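Local coordinates for protein glycosyltransferase (Streptomyces halstedii, PDB 3WAD) that is a bacterial glycosyltransferase of the GT-B fold, with two Rossmann-like domains that face each other across a cleft, at residues P211-F215 with Y348-F353; Q336-W342 with A358-V364; T327-G333 with I392-Y396. One frame throughout, in Å; residues are numbered along the deposited sequence.

Contact 1. Residues P211-F215 with Y348-F353; sequences PWMSF and YVAERF
Met213, Tyr348 and Trp212 carry most of the contact between the 3-10 turn at 211-213, with the loop that follows it, and the helix 346-355. Met213 lies in the middle. Its CB rests on the aliphatic part of Arg352, 4.0 Å from CG, and a chi1 of 57°, with the chain extended at chi2, brings SD to 3.8 Å from CG1 of Val349. The same sulfur stands 5.2 Å from the centroid of the Phe353 ring, oblique to it, a Met-aromatic contact.

Tyr348 receives Phe215 edge-to-face. CE1 of Phe215 points at one face of the phenol ring, 3.4 Å from CZ, with the ring planes 69° apart. Over the centre of the opposite face lies NH1 of Arg352, so the phenol is sandwiched between an aromatic edge and a guanidinium group from its own helix, whose NH2 makes a salt bridge with Glu355. The carbonyl O of Met213 approaches the Tyr348 ring edge in plane, 3.9 Å from CE2; this oxygen is buried with no polar partner.

Trp212 reaches the other end of the helical segment. Its chi1 of 66° sets CG between the backbone N and the carbonyl carbon, and the six-membered ring extends edge-first toward the face of Phe353 in an offset T-shaped pair, CH2 lying 3.9 Å from CD2. The neighbouring CZ3 packs 4.0 Å from CB of Arg352. Arg356 adds a cation-pi contact to the indole.

The loop after strand 204-206, in the N-terminal domain, is thus joined to a helix of the C-terminal one by aromatic and apolar packing, without a direct hydrogen bond, an interdomain contact of the two-domain GT-B fold.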
ATOM      1  N   PRO B 211      -2.594   3.371  24.991  1.00 28.57           N
ATOM      2  CA  PRO B 211      -3.231   4.182  26.028  1.00 27.78           C
ATOM      3  C   PRO B 211      -2.385   4.187  27.282  1.00 25.60           C
ATOM      4  O   PRO B 211      -2.266   5.204  27.913  1.00 25.88           O
ATOM      5  CB  PRO B 211      -4.560   3.431  26.302  1.00 28.60           C
ATOM      6  CG  PRO B 211      -4.985   2.948  24.903  1.00 28.70           C
ATOM      7  CD  PRO B 211      -3.558   2.455  24.351  1.00 29.64           C
ATOM      8  N   TRP B 212      -1.748   3.095  27.608  1.00 26.97           N
ATOM      9  CA  TRP B 212      -0.972   3.050  28.914  1.00 29.38           C
ATOM     10  C   TRP B 212       0.193   4.043  28.986  1.00 30.39           C
ATOM     11  O   TRP B 212       0.651   4.309  30.047  1.00 29.68           O
ATOM     12  CB  TRP B 212      -0.472   1.651  29.248  1.00 29.53           C
ATOM     13  CG  TRP B 212       0.573   1.087  28.300  1.00 30.31           C
ATOM     14  CD1 TRP B 212       0.335   0.256  27.233  1.00 34.14           C
ATOM     15  CD2 TRP B 212       1.983   1.246  28.375  1.00 32.40           C
ATOM     16  NE1 TRP B 212       1.517  -0.082  26.625  1.00 35.33           N
ATOM     17  CE2 TRP B 212       2.545   0.513  27.293  1.00 33.56           C
ATOM     18  CE3 TRP B 212       2.851   1.977  29.237  1.00 33.82           C
ATOM     19  CZ2 TRP B 212       3.943   0.478  27.032  1.00 33.06           C
ATOM     20  CZ3 TRP B 212       4.222   1.940  28.980  1.00 33.06           C
ATOM     21  CH2 TRP B 212       4.757   1.161  27.895  1.00 33.22           C
ATOM     22  N   MET B 213       0.677   4.564  27.864  1.00 30.90           N
ATOM     23  CA  MET B 213       1.792   5.489  27.922  1.00 31.58           C
ATOM     24  C   MET B 213       1.363   6.882  27.481  1.00 32.07           C
ATOM     25  O   MET B 213       2.183   7.784  27.450  1.00 31.82           O
ATOM     26  CB  MET B 213       3.017   5.017  27.090  1.00 31.05           C
ATOM     27  CG  MET B 213       2.684   4.763  25.610  1.00 32.42           C
ATOM     28  SD  MET B 213       4.156   4.662  24.495  1.00 32.38           S
ATOM     29  CE  MET B 213       4.314   6.354  24.198  1.00 32.43           C
ATOM     30  N   SER B 214       0.086   7.071  27.140  1.00 33.79           N
ATOM     31  CA  SER B 214      -0.363   8.378  26.656  1.00 34.26           C
ATOM     32  C   SER B 214      -0.613   9.382  27.787  1.00 34.09           C
ATOM     33  O   SER B 214      -0.826   8.962  28.932  1.00 33.49           O
ATOM     34  CB  SER B 214      -1.610   8.246  25.833  1.00 34.58           C
ATOM     35  OG  SER B 214      -1.326   7.449  24.670  1.00 40.34           O
ATOM     36  N   PHE B 215      -0.578  10.685  27.469  1.00 32.57           N
ATOM     37  CA  PHE B 215      -1.022  11.709  28.423  1.00 33.78           C
ATOM     38  C   PHE B 215      -2.532  11.605  28.686  1.00 34.82           C
ATOM     39  O   PHE B 215      -3.255  11.196  27.784  1.00 33.75           O
ATOM     40  CB  PHE B 215      -0.724  13.112  27.910  1.00 32.59           C
ATOM     41  CG  PHE B 215       0.702  13.335  27.591  1.00 32.69           C
ATOM     42  CD1 PHE B 215       1.699  12.914  28.481  1.00 30.79           C
ATOM     43  CD2 PHE B 215       1.061  13.990  26.387  1.00 29.54           C
ATOM     44  CE1 PHE B 215       3.054  13.139  28.173  1.00 32.97           C
ATOM     45  CE2 PHE B 215       2.401  14.243  26.048  1.00 31.11           C
ATOM     46  CZ  PHE B 215       3.433  13.827  26.942  1.00 32.18           C
ATOM     47  N   TYR B 348      10.137  11.082  27.547  1.00 26.63           N
ATOM     48  CA  TYR B 348       9.016  10.799  28.397  1.00 27.11           C
ATOM     49  C   TYR B 348       8.525   9.384  28.145  1.00 26.13           C
ATOM     50  O   TYR B 348       8.256   8.650  29.087  1.00 27.14           O
ATOM     51  CB  TYR B 348       7.920  11.832  28.170  1.00 27.73           C
ATOM     52  CG  TYR B 348       6.671  11.524  28.976  1.00 31.38           C
ATOM     53  CD1 TYR B 348       6.399  12.245  30.116  1.00 33.10           C
ATOM     54  CD2 TYR B 348       5.771  10.518  28.574  1.00 31.26           C
ATOM     55  CE1 TYR B 348       5.259  12.019  30.829  1.00 32.99           C
ATOM     56  CE2 TYR B 348       4.630  10.277  29.270  1.00 32.83           C
ATOM     57  CZ  TYR B 348       4.400  11.017  30.418  1.00 31.86           C
ATOM     58  OH  TYR B 348       3.281  10.829  31.133  1.00 30.00           O
ATOM     59  N   VAL B 349       8.455   8.978  26.879  1.00 24.85           N
ATOM     60  CA  VAL B 349       8.073   7.601  26.558  1.00 23.92           C
ATOM     61  C   VAL B 349       9.169   6.625  27.018  1.00 25.84           C
ATOM     62  O   VAL B 349       8.869   5.522  27.479  1.00 24.65           O
ATOM     63  CB  VAL B 349       7.832   7.455  25.087  1.00 24.44           C
ATOM     64  CG1 VAL B 349       7.717   5.950  24.678  1.00 23.26           C
ATOM     65  CG2 VAL B 349       6.538   8.253  24.695  1.00 21.53           C
ATOM     66  N   ALA B 350      10.445   7.037  26.918  1.00 24.33           N
ATOM     67  CA  ALA B 350      11.520   6.149  27.388  1.00 26.07           C
ATOM     68  C   ALA B 350      11.309   5.742  28.872  1.00 27.58           C
ATOM     69  O   ALA B 350      11.424   4.569  29.229  1.00 26.88           O
ATOM     70  CB  ALA B 350      12.902   6.748  27.184  1.00 24.88           C
ATOM     71  N   GLU B 351      10.915   6.709  29.695  1.00 29.96           N
ATOM     72  CA  GLU B 351      10.729   6.439  31.133  1.00 32.30           C
ATOM     73  C   GLU B 351       9.557   5.541  31.361  1.00 32.03           C
ATOM     74  O   GLU B 351       9.633   4.674  32.219  1.00 32.46           O
ATOM     75  CB  GLU B 351      10.521   7.738  31.853  1.00 32.03           C
ATOM     76  CG  GLU B 351      11.029   7.799  33.240  1.00 41.44           C
ATOM     77  CD  GLU B 351      11.267   9.278  33.519  1.00 52.81           C
ATOM     78  OE1 GLU B 351      11.528   9.972  32.484  1.00 54.61           O
ATOM     79  OE2 GLU B 351      11.144   9.753  34.690  1.00 56.00           O
ATOM     80  N   ARG B 352       8.480   5.710  30.566  1.00 31.19           N
ATOM     81  CA  ARG B 352       7.322   4.799  30.638  1.00 31.87           C
ATOM     82  C   ARG B 352       7.711   3.324  30.396  1.00 31.75           C
ATOM     83  O   ARG B 352       7.321   2.455  31.138  1.00 32.04           O
ATOM     84  CB  ARG B 352       6.199   5.287  29.705  1.00 32.61           C
ATOM     85  CG  ARG B 352       5.024   6.005  30.444  1.00 37.81           C
ATOM     86  CD  ARG B 352       5.346   7.399  30.872  1.00 45.42           C
ATOM     87  NE  ARG B 352       6.010   7.473  32.191  1.00 47.98           N
ATOM     88  CZ  ARG B 352       6.780   8.489  32.579  1.00 47.54           C
ATOM     89  NH1 ARG B 352       6.970   9.520  31.782  1.00 48.51           N
ATOM     90  NH2 ARG B 352       7.347   8.485  33.773  1.00 48.68           N
ATOM     91  N   PHE B 353       8.518   3.056  29.371  1.00 31.61           N
ATOM     92  CA  PHE B 353       8.988   1.709  29.099  1.00 31.42           C
ATOM     93  C   PHE B 353       9.887   1.208  30.245  1.00 31.96           C
ATOM     94  O   PHE B 353       9.796   0.039  30.632  1.00 29.85           O
ATOM     95  CB  PHE B 353       9.830   1.681  27.831  1.00 30.73           C
ATOM     96  CG  PHE B 353       9.040   1.650  26.532  1.00 28.98           C
ATOM     97  CD1 PHE B 353       9.156   2.708  25.622  1.00 29.65           C
ATOM     98  CD2 PHE B 353       8.264   0.540  26.194  1.00 30.23           C
ATOM     99  CE1 PHE B 353       8.450   2.699  24.419  1.00 30.37           C
ATOM    100  CE2 PHE B 353       7.526   0.493  24.954  1.00 31.95           C
ATOM    101  CZ  PHE B 353       7.633   1.562  24.076  1.00 30.58           C
TER

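Contact 2. Residues Q336-W342 with A358-V364; sequences QLIVPNW and AALVTEV
A parallel beta-alpha-beta unit brings strand 336-338 beside strand 359-361, the outermost strand of the six-stranded sheet within this chain, and the pairing continues into the loops beyond. Gln336 N donates to Ala358 O at 3.3 Å, and Gln336 O accepts Leu360 N at 3.0 Å. The ladder goes on from Ile338 N to Leu360 O (3.1 Å), the straightest of the four bonds at 169°, and ends with Thr362 N donating to Ile338 O. Gln336, Ile338 and Leu360 each use both backbone N and O across the pair.

On the sheet face of Gln336 and Ile338, the side chain of Ile338 runs back so that CD1 meets Ala359 CB at 3.9 Å; helix 346-355 packs on this face through Ala350 and Phe353. Leu337 and Leu360 project to the opposite face, against Gln375 of helix 369-381.

Just beyond strand 336-338, CD of Pro340 lies 3.7 Å from CG1 of Val361, the last residue of strand 359-361. A water then bridges the loops, donating to Pro340 O and Glu363 OE1 and accepting from Val364 N. Val364 CG2 touches Trp342 CZ3 at 3.8 Å. Such a parallel pair linked by a helix is the repeating element of a Rossmann-like domain.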
ATOM      1  N   GLN B 336      14.362  -2.911  24.884  1.00 28.84           N
ATOM      2  CA  GLN B 336      14.908  -1.705  24.314  1.00 27.28           C
ATOM      3  C   GLN B 336      16.037  -1.130  25.171  1.00 28.23           C
ATOM      4  O   GLN B 336      15.958  -1.126  26.399  1.00 29.07           O
ATOM      5  CB  GLN B 336      13.790  -0.655  24.183  1.00 26.03           C
ATOM      6  CG  GLN B 336      12.746  -1.044  23.224  1.00 25.71           C
ATOM      7  CD  GLN B 336      11.610  -0.026  23.185  1.00 26.49           C
ATOM      8  OE1 GLN B 336      11.770   1.061  22.679  1.00 29.09           O
ATOM      9  NE2 GLN B 336      10.488  -0.363  23.775  1.00 24.63           N
ATOM     10  N   LEU B 337      17.074  -0.613  24.510  1.00 27.77           N
ATOM     11  CA  LEU B 337      17.947   0.324  25.159  1.00 28.74           C
ATOM     12  C   LEU B 337      17.748   1.641  24.437  1.00 28.10           C
ATOM     13  O   LEU B 337      17.957   1.730  23.226  1.00 29.41           O
ATOM     14  CB  LEU B 337      19.407  -0.222  25.180  1.00 28.68           C
ATOM     15  CG  LEU B 337      20.682   0.548  25.501  1.00 32.50           C
ATOM     16  CD1 LEU B 337      20.508   1.717  26.401  1.00 33.08           C
ATOM     17  CD2 LEU B 337      21.895  -0.408  25.861  1.00 32.62           C
ATOM     18  N   ILE B 338      17.248   2.615  25.175  1.00 28.10           N
ATOM     19  CA  ILE B 338      16.811   3.892  24.607  1.00 28.61           C
ATOM     20  C   ILE B 338      17.810   4.943  24.977  1.00 27.24           C
ATOM     21  O   ILE B 338      18.127   5.105  26.138  1.00 26.69           O
ATOM     22  CB  ILE B 338      15.343   4.286  25.093  1.00 28.45           C
ATOM     23  CG1 ILE B 338      14.351   3.179  24.723  1.00 28.76           C
ATOM     24  CG2 ILE B 338      14.858   5.609  24.413  1.00 27.66           C
ATOM     25  CD1 ILE B 338      13.028   3.192  25.508  1.00 24.73           C
ATOM     26  N   VAL B 339      18.345   5.624  23.990  1.00 27.55           N
ATOM     27  CA  VAL B 339      19.132   6.800  24.225  1.00 28.53           C
ATOM     28  C   VAL B 339      18.277   8.000  23.715  1.00 29.92           C
ATOM     29  O   VAL B 339      18.378   8.371  22.545  1.00 29.41           O
ATOM     30  CB  VAL B 339      20.500   6.732  23.487  1.00 28.48           C
ATOM     31  CG1 VAL B 339      21.311   8.070  23.663  1.00 30.63           C
ATOM     32  CG2 VAL B 339      21.340   5.585  24.013  1.00 29.94           C
ATOM     33  N   PRO B 340      17.436   8.610  24.593  1.00 30.91           N
ATOM     34  CA  PRO B 340      16.380   9.473  24.000  1.00 31.47           C
ATOM     35  C   PRO B 340      16.896  10.705  23.272  1.00 34.21           C
ATOM     36  O   PRO B 340      17.803  11.398  23.715  1.00 34.08           O
ATOM     37  CB  PRO B 340      15.502   9.889  25.184  1.00 31.25           C
ATOM     38  CG  PRO B 340      15.847   8.939  26.355  1.00 30.55           C
ATOM     39  CD  PRO B 340      17.181   8.261  26.010  1.00 29.99           C
ATOM     40  N   ASN B 341      16.302  10.957  22.126  1.00 34.47           N
ATOM     41  CA  ASN B 341      16.498  12.189  21.481  1.00 36.89           C
ATOM     42  C   ASN B 341      15.466  13.136  22.122  1.00 36.92           C
ATOM     43  O   ASN B 341      14.811  12.771  23.080  1.00 36.61           O
ATOM     44  CB  ASN B 341      16.316  11.996  19.981  1.00 37.21           C
ATOM     45  CG  ASN B 341      16.875  13.145  19.189  1.00 41.30           C
ATOM     46  OD1 ASN B 341      17.250  12.949  18.046  1.00 44.61           O
ATOM     47  ND2 ASN B 341      16.939  14.375  19.791  1.00 44.19           N
ATOM     48  N   TRP B 342      15.349  14.360  21.664  1.00 38.94           N
ATOM     49  CA  TRP B 342      14.333  15.226  22.257  1.00 38.87           C
ATOM     50  C   TRP B 342      13.557  15.885  21.151  1.00 36.75           C
ATOM     51  O   TRP B 342      13.150  16.997  21.304  1.00 36.24           O
ATOM     52  CB  TRP B 342      14.976  16.260  23.189  1.00 40.78           C
ATOM     53  CG  TRP B 342      16.235  16.890  22.585  1.00 47.98           C
ATOM     54  CD1 TRP B 342      16.296  17.977  21.706  1.00 50.55           C
ATOM     55  CD2 TRP B 342      17.608  16.461  22.785  1.00 54.18           C
ATOM     56  NE1 TRP B 342      17.607  18.228  21.356  1.00 53.44           N
ATOM     57  CE2 TRP B 342      18.437  17.330  21.999  1.00 56.72           C
ATOM     58  CE3 TRP B 342      18.220  15.429  23.549  1.00 56.20           C
ATOM     59  CZ2 TRP B 342      19.862  17.196  21.960  1.00 57.75           C
ATOM     60  CZ3 TRP B 342      19.634  15.287  23.504  1.00 56.65           C
ATOM     61  CH2 TRP B 342      20.436  16.176  22.715  1.00 58.68           C
ATOM     62  N   ALA B 358      10.673  -2.940  30.691  1.00 33.46           N
ATOM     63  CA  ALA B 358      10.828  -3.346  29.270  1.00 32.45           C
ATOM     64  C   ALA B 358      12.036  -2.715  28.595  1.00 31.98           C
ATOM     65  O   ALA B 358      12.427  -3.129  27.509  1.00 33.15           O
ATOM     66  CB  ALA B 358       9.553  -3.010  28.438  1.00 32.67           C
ATOM     67  N   ALA B 359      12.659  -1.762  29.267  1.00 30.68           N
ATOM     68  CA  ALA B 359      13.722  -1.008  28.670  1.00 30.76           C
ATOM     69  C   ALA B 359      14.738  -0.514  29.731  1.00 30.96           C
ATOM     70  O   ALA B 359      14.397  -0.390  30.899  1.00 32.03           O
ATOM     71  CB  ALA B 359      13.113   0.176  27.973  1.00 30.26           C
ATOM     72  N   LEU B 360      15.948  -0.184  29.293  1.00 29.33           N
ATOM     73  CA  LEU B 360      16.893   0.539  30.101  1.00 30.47           C
ATOM     74  C   LEU B 360      17.197   1.833  29.365  1.00 29.94           C
ATOM     75  O   LEU B 360      17.170   1.845  28.174  1.00 30.21           O
ATOM     76  CB  LEU B 360      18.167  -0.289  30.301  1.00 30.39           C
ATOM     77  CG  LEU B 360      18.003  -1.462  31.251  1.00 30.32           C
ATOM     78  CD1 LEU B 360      19.307  -2.206  31.293  1.00 31.54           C
ATOM     79  CD2 LEU B 360      17.560  -0.962  32.653  1.00 31.47           C
ATOM     80  N   VAL B 361      17.414   2.927  30.071  1.00 30.57           N
ATOM     81  CA  VAL B 361      17.600   4.219  29.429  1.00 32.01           C
ATOM     82  C   VAL B 361      18.976   4.797  29.770  1.00 31.97           C
ATOM     83  O   VAL B 361      19.350   4.807  30.933  1.00 31.24           O
ATOM     84  CB  VAL B 361      16.487   5.273  29.901  1.00 32.14           C
ATOM     85  CG1 VAL B 361      16.663   6.611  29.236  1.00 33.06           C
ATOM     86  CG2 VAL B 361      15.040   4.746  29.648  1.00 34.30           C
ATOM     87  N   THR B 362      19.705   5.320  28.781  1.00 31.72           N
ATOM     88  CA  THR B 362      20.815   6.239  29.081  1.00 32.52           C
ATOM     89  C   THR B 362      20.631   7.590  28.442  1.00 31.81           C
ATOM     90  O   THR B 362      20.663   7.683  27.238  1.00 32.33           O
ATOM     91  CB  THR B 362      22.200   5.663  28.637  1.00 32.41           C
ATOM     92  OG1 THR B 362      22.399   4.432  29.319  1.00 30.08           O
ATOM     93  CG2 THR B 362      23.312   6.628  29.029  1.00 32.74           C
ATOM     94  N   GLU B 363      20.466   8.650  29.220  1.00 33.86           N
ATOM     95  CA  GLU B 363      20.345   9.979  28.592  1.00 36.06           C
ATOM     96  C   GLU B 363      21.594  10.354  27.862  1.00 36.42           C
ATOM     97  O   GLU B 363      22.670   9.903  28.221  1.00 37.10           O
ATOM     98  CB  GLU B 363      20.083  11.046  29.613  1.00 36.69           C
ATOM     99  CG  GLU B 363      18.909  10.785  30.492  1.00 41.33           C
ATOM    100  CD  GLU B 363      17.546  11.021  29.797  1.00 48.02           C
ATOM    101  OE1 GLU B 363      17.480  11.629  28.689  1.00 51.84           O
ATOM    102  OE2 GLU B 363      16.515  10.602  30.387  1.00 53.26           O
ATOM    103  N   VAL B 364      21.462  11.201  26.861  1.00 38.01           N
ATOM    104  CA  VAL B 364      22.609  11.682  26.118  1.00 40.39           C
ATOM    105  C   VAL B 364      23.757  12.178  27.047  1.00 42.04           C
ATOM    106  O   VAL B 364      24.856  11.611  26.986  1.00 43.10           O
ATOM    107  CB  VAL B 364      22.199  12.727  25.045  1.00 40.28           C
ATOM    108  CG1 VAL B 364      23.382  13.427  24.463  1.00 39.78           C
ATOM    109  CG2 VAL B 364      21.489  12.017  23.898  1.00 43.17           C
TER
HETATM  110  O   HOH W   1      18.887  12.058  26.235  1.00 30.96           O

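Contact 3. Residues T327-G333 with I392-Y396; sequences TNAIRYG and IQKEY
Apolar packing centres on Ile330 and Tyr396, where helix 323-332 meets helix 384-397 nearly at a right angle, the short segment axes 8.1 Å apart at closest approach. CG2 of Ile330 sits 3.4 Å from CB of Tyr396 and only slightly farther from CG; the same methyl also meets CG2 of Ile392 at 4.0 Å. With chi1 at 159°, the Tyr396 ring extends past Ile330 to Arg331, whose CB lies 3.7 Å from CE2. The extended arginine chain passes obliquely across the phenol end, CD near OH, then leaves for a salt bridge with Glu30 of the second subunit, while Tyr396 OH bonds to the carbonyl of His226.

The polar part is a single hydrogen bond. Gln393 NE2 donates to Arg331 O at 2.9 Å, bent to 139° at the hydrogen and approaching 33° from the carbonyl plane. CB of the same glutamine packs 3.3 Å from Ile330 O, and CA of Gly333, in the Schellman motif ending the helix, is 3.8 Å from its OE1.

A glutamine amide thus satisfies a carbonyl in the last helical turn, while the amphipathic Arg331 and Tyr396 lend carbon to the interface and send their polar ends to partners elsewhere.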
ATOM      1  N   THR B 327       7.499   1.435  18.076  1.00 24.27           N
ATOM      2  CA  THR B 327       6.299   0.677  17.761  1.00 22.47           C
ATOM      3  C   THR B 327       6.688  -0.668  17.220  1.00 22.58           C
ATOM      4  O   THR B 327       6.001  -1.640  17.495  1.00 21.31           O
ATOM      5  CB  THR B 327       5.334   1.414  16.797  1.00 22.44           C
ATOM      6  OG1 THR B 327       5.012   2.673  17.347  1.00 22.51           O
ATOM      7  CG2 THR B 327       4.041   0.700  16.653  1.00 18.54           C
ATOM      8  N   ASN B 328       7.799  -0.769  16.474  1.00 22.16           N
ATOM      9  CA  ASN B 328       8.300  -2.068  16.050  1.00 22.11           C
ATOM     10  C   ASN B 328       8.763  -2.937  17.261  1.00 23.82           C
ATOM     11  O   ASN B 328       8.467  -4.166  17.324  1.00 23.07           O
ATOM     12  CB  ASN B 328       9.474  -1.885  15.065  1.00 21.76           C
ATOM     13  CG  ASN B 328       9.033  -1.686  13.655  1.00 21.35           C
ATOM     14  OD1 ASN B 328       8.708  -2.628  12.971  1.00 22.87           O
ATOM     15  ND2 ASN B 328       9.034  -0.443  13.201  1.00 18.75           N
ATOM     16  N   ALA B 329       9.393  -2.309  18.262  1.00 23.66           N
ATOM     17  CA  ALA B 329       9.838  -3.110  19.433  1.00 25.41           C
ATOM     18  C   ALA B 329       8.588  -3.560  20.222  1.00 26.34           C
ATOM     19  O   ALA B 329       8.589  -4.658  20.815  1.00 25.64           O
ATOM     20  CB  ALA B 329      10.727  -2.308  20.362  1.00 23.76           C
ATOM     21  N   ILE B 330       7.568  -2.695  20.249  1.00 26.42           N
ATOM     22  CA  ILE B 330       6.275  -3.085  20.882  1.00 26.85           C
ATOM     23  C   ILE B 330       5.675  -4.289  20.168  1.00 27.86           C
ATOM     24  O   ILE B 330       5.335  -5.306  20.815  1.00 28.53           O
ATOM     25  CB  ILE B 330       5.266  -1.955  20.891  1.00 26.59           C
ATOM     26  CG1 ILE B 330       5.728  -0.865  21.843  1.00 23.06           C
ATOM     27  CG2 ILE B 330       3.830  -2.462  21.356  1.00 28.63           C
ATOM     28  CD1 ILE B 330       4.709   0.129  22.028  1.00 22.68           C
ATOM     29  N   ARG B 331       5.548  -4.191  18.840  1.00 25.89           N
ATOM     30  CA  ARG B 331       4.867  -5.202  18.066  1.00 27.18           C
ATOM     31  C   ARG B 331       5.601  -6.563  18.085  1.00 27.41           C
ATOM     32  O   ARG B 331       4.972  -7.623  18.109  1.00 25.88           O
ATOM     33  CB  ARG B 331       4.656  -4.712  16.617  1.00 27.45           C
ATOM     34  CG  ARG B 331       4.164  -5.747  15.658  1.00 27.00           C
ATOM     35  CD  ARG B 331       4.023  -5.165  14.277  1.00 29.29           C
ATOM     36  NE  ARG B 331       3.267  -6.062  13.413  1.00 34.91           N
ATOM     37  CZ  ARG B 331       3.113  -5.897  12.095  1.00 37.65           C
ATOM     38  NH1 ARG B 331       3.710  -4.864  11.455  1.00 34.09           N
ATOM     39  NH2 ARG B 331       2.402  -6.799  11.403  1.00 35.06           N
ATOM     40  N   TYR B 332       6.936  -6.531  18.061  1.00 26.92           N
ATOM     41  CA  TYR B 332       7.726  -7.750  18.081  1.00 26.24           C
ATOM     42  C   TYR B 332       8.164  -8.146  19.535  1.00 26.32           C
ATOM     43  O   TYR B 332       8.837  -9.151  19.712  1.00 25.79           O
ATOM     44  CB  TYR B 332       8.900  -7.699  17.048  1.00 26.13           C
ATOM     45  CG  TYR B 332       8.319  -7.538  15.654  1.00 27.90           C
ATOM     46  CD1 TYR B 332       7.589  -8.605  15.043  1.00 28.62           C
ATOM     47  CD2 TYR B 332       8.344  -6.295  15.012  1.00 25.49           C
ATOM     48  CE1 TYR B 332       6.945  -8.427  13.795  1.00 31.70           C
ATOM     49  CE2 TYR B 332       7.744  -6.118  13.762  1.00 29.49           C
ATOM     50  CZ  TYR B 332       7.036  -7.172  13.176  1.00 29.66           C
ATOM     51  OH  TYR B 332       6.467  -6.986  11.973  1.00 36.04           O
ATOM     52  N   GLY B 333       7.769  -7.382  20.552  1.00 26.00           N
ATOM     53  CA  GLY B 333       8.026  -7.809  21.976  1.00 26.63           C
ATOM     54  C   GLY B 333       9.526  -7.783  22.329  1.00 27.19           C
ATOM     55  O   GLY B 333      10.081  -8.729  22.931  1.00 26.67           O
ATOM     56  N   ILE B 392       3.891  -6.017  27.230  1.00 31.94           N
ATOM     57  CA  ILE B 392       3.582  -4.859  26.377  1.00 29.25           C
ATOM     58  C   ILE B 392       2.997  -5.273  25.005  1.00 29.66           C
ATOM     59  O   ILE B 392       2.007  -4.663  24.546  1.00 30.99           O
ATOM     60  CB  ILE B 392       4.821  -3.883  26.280  1.00 28.93           C
ATOM     61  CG1 ILE B 392       5.114  -3.423  27.720  1.00 26.13           C
ATOM     62  CG2 ILE B 392       4.515  -2.703  25.328  1.00 24.07           C
ATOM     63  CD1 ILE B 392       6.153  -2.388  27.923  1.00 23.75           C
ATOM     64  N   GLN B 393       3.588  -6.289  24.397  1.00 28.81           N
ATOM     65  CA  GLN B 393       3.196  -6.787  23.079  1.00 30.20           C
ATOM     66  C   GLN B 393       1.784  -7.360  23.116  1.00 30.84           C
ATOM     67  O   GLN B 393       0.975  -7.069  22.243  1.00 29.82           O
ATOM     68  CB  GLN B 393       4.196  -7.816  22.575  1.00 29.68           C
ATOM     69  CG  GLN B 393       3.886  -8.479  21.197  1.00 33.70           C
ATOM     70  CD  GLN B 393       4.778  -9.725  20.966  1.00 37.99           C
ATOM     71  OE1 GLN B 393       5.204 -10.365  21.897  1.00 42.33           O
ATOM     72  NE2 GLN B 393       5.067 -10.034  19.731  1.00 37.07           N
ATOM     73  N   LYS B 394       1.497  -8.151  24.171  1.00 31.80           N
ATOM     74  CA  LYS B 394       0.149  -8.688  24.420  1.00 31.69           C
ATOM     75  C   LYS B 394      -0.940  -7.594  24.495  1.00 30.62           C
ATOM     76  O   LYS B 394      -1.948  -7.726  23.805  1.00 33.15           O
ATOM     77  CB  LYS B 394       0.204  -9.638  25.650  1.00 31.96           C
ATOM     78  CG  LYS B 394      -1.133 -10.029  26.220  1.00 35.31           C
ATOM     79  CD  LYS B 394      -0.972 -10.861  27.552  1.00 38.37           C
ATOM     80  CE  LYS B 394      -2.366 -11.261  28.099  1.00 42.61           C
ATOM     81  NZ  LYS B 394      -2.510 -12.748  28.391  1.00 44.27           N
ATOM     82  N   GLU B 395      -0.737  -6.528  25.257  1.00 28.56           N
ATOM     83  CA  GLU B 395      -1.656  -5.433  25.368  1.00 30.20           C
ATOM     84  C   GLU B 395      -1.797  -4.606  24.078  1.00 31.09           C
ATOM     85  O   GLU B 395      -2.839  -3.969  23.817  1.00 31.17           O
ATOM     86  CB  GLU B 395      -1.190  -4.474  26.479  1.00 31.13           C
ATOM     87  CG  GLU B 395      -1.115  -5.128  27.893  1.00 32.98           C
ATOM     88  CD  GLU B 395      -0.369  -4.292  28.916  1.00 37.08           C
ATOM     89  OE1 GLU B 395      -0.420  -3.058  28.859  1.00 35.66           O
ATOM     90  OE2 GLU B 395       0.266  -4.869  29.820  1.00 42.35           O
ATOM     91  N   TYR B 396      -0.715  -4.556  23.289  1.00 30.26           N
ATOM     92  CA  TYR B 396      -0.779  -3.911  21.979  1.00 27.09           C
ATOM     93  C   TYR B 396      -1.603  -4.798  21.014  1.00 26.85           C
ATOM     94  O   TYR B 396      -2.439  -4.285  20.247  1.00 27.35           O
ATOM     95  CB  TYR B 396       0.666  -3.713  21.477  1.00 26.56           C
ATOM     96  CG  TYR B 396       0.807  -3.532  19.958  1.00 25.47           C
ATOM     97  CD1 TYR B 396       0.810  -2.267  19.380  1.00 25.34           C
ATOM     98  CD2 TYR B 396       0.990  -4.606  19.151  1.00 23.75           C
ATOM     99  CE1 TYR B 396       0.961  -2.094  17.958  1.00 26.18           C
ATOM    100  CE2 TYR B 396       1.148  -4.454  17.755  1.00 26.64           C
ATOM    101  CZ  TYR B 396       1.141  -3.220  17.186  1.00 25.85           C
ATOM    102  OH  TYR B 396       1.328  -3.098  15.824  1.00 26.48           O
TER

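How the contacts relate
From the N terminus, the chain first reaches 211-215, in the loop after strand 204-206; contact 1 closes when 348-353 folds against it, 133 residues later. Within that span lie 327-333 and 336-342, the first halves of contacts 3 and 2. Contact 2 closes at 358-364, just after helix 346-355, and contact 3 at 392-396, so contact 2 falls wholly within the loop of contact 3, while contact 1 crosses both. Phe353 links all three, packing on Ala359 of contact 2 and Ile330 of contact 3. Together they join an edge of the C-terminal sheet, its flanking helices and a loop of the N-terminal domain.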